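Local coordinates for protein trans-4-hydroxy-L-proline dehydratase (PDB 6VXC) that uses a glycyl radical to dehydrate trans-4-hydroxy-L-proline to (S)-1-pyrroline-5-carboxylate during anaerobic degradation of the amino acid, at residues A[519-522]-A[523-527]. Residues are numbered along the deposited sequence; the frame is centred on the assembly and turned at random.
Sequences YMID and IKIEG
One face of the Tyr519 ring is covered by the CD1 methyl of Ile523, one turn further along the same helix. Ile523 CD1 lies 3.7 Å from the centroid of the Tyr519 ring and 30° off the normal, which identifies a CH-pi contact over the face. The methyl is displaced toward the hydroxyl-bearing half of the ring: Ile523 CD1 comes closest to Tyr519 CE2, at 3.3 Å, whereas CG1 of Ile523 stands above the plane nearer the rim. Two torsions bring the groups together. Tyr519 has CG trans to its own N (chi1 177°), and the extended CG1-CD1 arm of Ile523 reaches back along the helix to the ring.

A second i to i+4 pair is purely aliphatic: Ile521 CG2 meets Ile525 CG1 at 3.7 Å, the two branched chains slanting across one another. Both side chains also touch Arg650, whose NH1 forms a salt bridge with OD1 of the outward-turned Asp522 carboxylate. Lys524, bent at chi2, carries its buried ammonium away from the preceding turn to Glu171, in a salt bridge, and to the carbonyl oxygens of Thr170 and Thr468, with a weak further bond to Asn528 OD1.

Beneath the side chains, four successive i to i+4 backbone hydrogen bonds run from Ile523 N to Tyr519 O through Glu526 N to Asp522 O. Their N-H...O angles, all at or above 160°, and the helical phi/psi values establish regular alpha-helix, here an interior part of helix 506-538, packed against strand 463-472 and helix 158-166, whose Glu159 touches both Tyr519 and Ile523, in the PFL-like region of this glycyl radical enzyme, away from the probable catalytic residues.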
loop_
_atom_site.group_PDB
_atom_site.type_symbol
_atom_site.label_atom_id
_atom_site.label_comp_id
_atom_site.label_asym_id
_atom_site.label_seq_id
_atom_site.Cartn_x
_atom_site.Cartn_y
_atom_site.Cartn_z
ATOM N N TYR A 519 -7.327 22.825 -12.099
ATOM C CA TYR A 519 -6.727 22.456 -13.376
ATOM C C TYR A 519 -5.911 21.175 -13.252
ATOM O O TYR A 519 -6.023 20.266 -14.081
ATOM C CB TYR A 519 -5.850 23.598 -13.870
ATOM C CG TYR A 519 -5.110 23.317 -15.160
ATOM C CD1 TYR A 519 -5.794 23.210 -16.367
ATOM C CD2 TYR A 519 -3.730 23.201 -15.175
ATOM C CE1 TYR A 519 -5.122 22.979 -17.549
ATOM C CE2 TYR A 519 -3.042 22.969 -16.348
ATOM C CZ TYR A 519 -3.744 22.857 -17.535
ATOM O OH TYR A 519 -3.075 22.627 -18.711
ATOM N N MET A 520 -5.081 21.084 -12.209
ATOM C CA MET A 520 -4.211 19.919 -12.081
ATOM C C MET A 520 -5.024 18.653 -11.800
ATOM O O MET A 520 -4.695 17.570 -12.306
ATOM C CB MET A 520 -3.168 20.183 -10.987
ATOM C CG MET A 520 -1.933 19.278 -11.031
ATOM S SD MET A 520 -1.094 19.236 -12.639
ATOM C CE MET A 520 -0.840 20.981 -12.888
ATOM N N ILE A 521 -6.083 18.771 -10.997
ATOM C CA ILE A 521 -6.960 17.629 -10.765
ATOM C C ILE A 521 -7.685 17.241 -12.060
ATOM O O ILE A 521 -7.801 16.054 -12.391
ATOM C CB ILE A 521 -7.946 17.922 -9.614
ATOM C CG1 ILE A 521 -7.197 18.176 -8.286
ATOM C CG2 ILE A 521 -8.939 16.769 -9.451
ATOM C CD1 ILE A 521 -6.244 17.074 -7.895
ATOM N N ASP A 522 -8.171 18.228 -12.817
ATOM C CA ASP A 522 -8.791 17.915 -14.105
ATOM C C ASP A 522 -7.832 17.129 -14.999
ATOM O O ASP A 522 -8.227 16.143 -15.629
ATOM C CB ASP A 522 -9.238 19.196 -14.811
ATOM C CG ASP A 522 -10.631 19.655 -14.403
ATOM O OD1 ASP A 522 -11.322 18.945 -13.647
ATOM O OD2 ASP A 522 -11.045 20.744 -14.859
ATOM N N ILE A 523 -6.564 17.552 -15.065
ATOM C CA ILE A 523 -5.576 16.847 -15.885
ATOM C C ILE A 523 -5.419 15.406 -15.413
ATOM O O ILE A 523 -5.385 14.470 -16.221
ATOM C CB ILE A 523 -4.225 17.580 -15.857
ATOM C CG1 ILE A 523 -4.296 18.881 -16.639
ATOM C CG2 ILE A 523 -3.100 16.679 -16.391
ATOM C CD1 ILE A 523 -2.990 19.653 -16.561
ATOM N N LYS A 524 -5.255 15.222 -14.098
ATOM C CA LYS A 524 -5.042 13.890 -13.532
ATOM C C LYS A 524 -6.244 12.985 -13.777
ATOM O O LYS A 524 -6.092 11.816 -14.134
ATOM C CB LYS A 524 -4.750 14.007 -12.035
ATOM C CG LYS A 524 -4.652 12.681 -11.277
ATOM C CD LYS A 524 -3.501 11.820 -11.776
ATOM C CE LYS A 524 -3.300 10.603 -10.872
ATOM N NZ LYS A 524 -2.440 9.567 -11.496
ATOM N N ILE A 525 -7.447 13.507 -13.557
ATOM C CA ILE A 525 -8.660 12.707 -13.679
ATOM C C ILE A 525 -8.873 12.263 -15.123
ATOM O O ILE A 525 -9.257 11.121 -15.383
ATOM C CB ILE A 525 -9.869 13.509 -13.155
ATOM C CG1 ILE A 525 -9.726 13.853 -11.664
ATOM C CG2 ILE A 525 -11.164 12.755 -13.402
ATOM C CD1 ILE A 525 -10.174 12.781 -10.725
ATOM N N GLU A 526 -8.619 13.150 -16.085
ATOM C CA GLU A 526 -8.768 12.770 -17.490
ATOM C C GLU A 526 -7.839 11.619 -17.855
ATOM O O GLU A 526 -8.263 10.650 -18.486
ATOM C CB GLU A 526 -8.526 13.975 -18.400
ATOM C CG GLU A 526 -8.435 13.592 -19.865
ATOM C CD GLU A 526 -8.450 14.795 -20.814
ATOM O OE1 GLU A 526 -8.248 15.938 -20.354
ATOM O OE2 GLU A 526 -8.625 14.575 -22.032
ATOM N N GLY A 527 -6.573 11.702 -17.449
ATOM C CA GLY A 527 -5.680 10.571 -17.630
ATOM C C GLY A 527 -6.153 9.333 -16.884
ATOM O O GLY A 527 -6.135 8.229 -17.425
#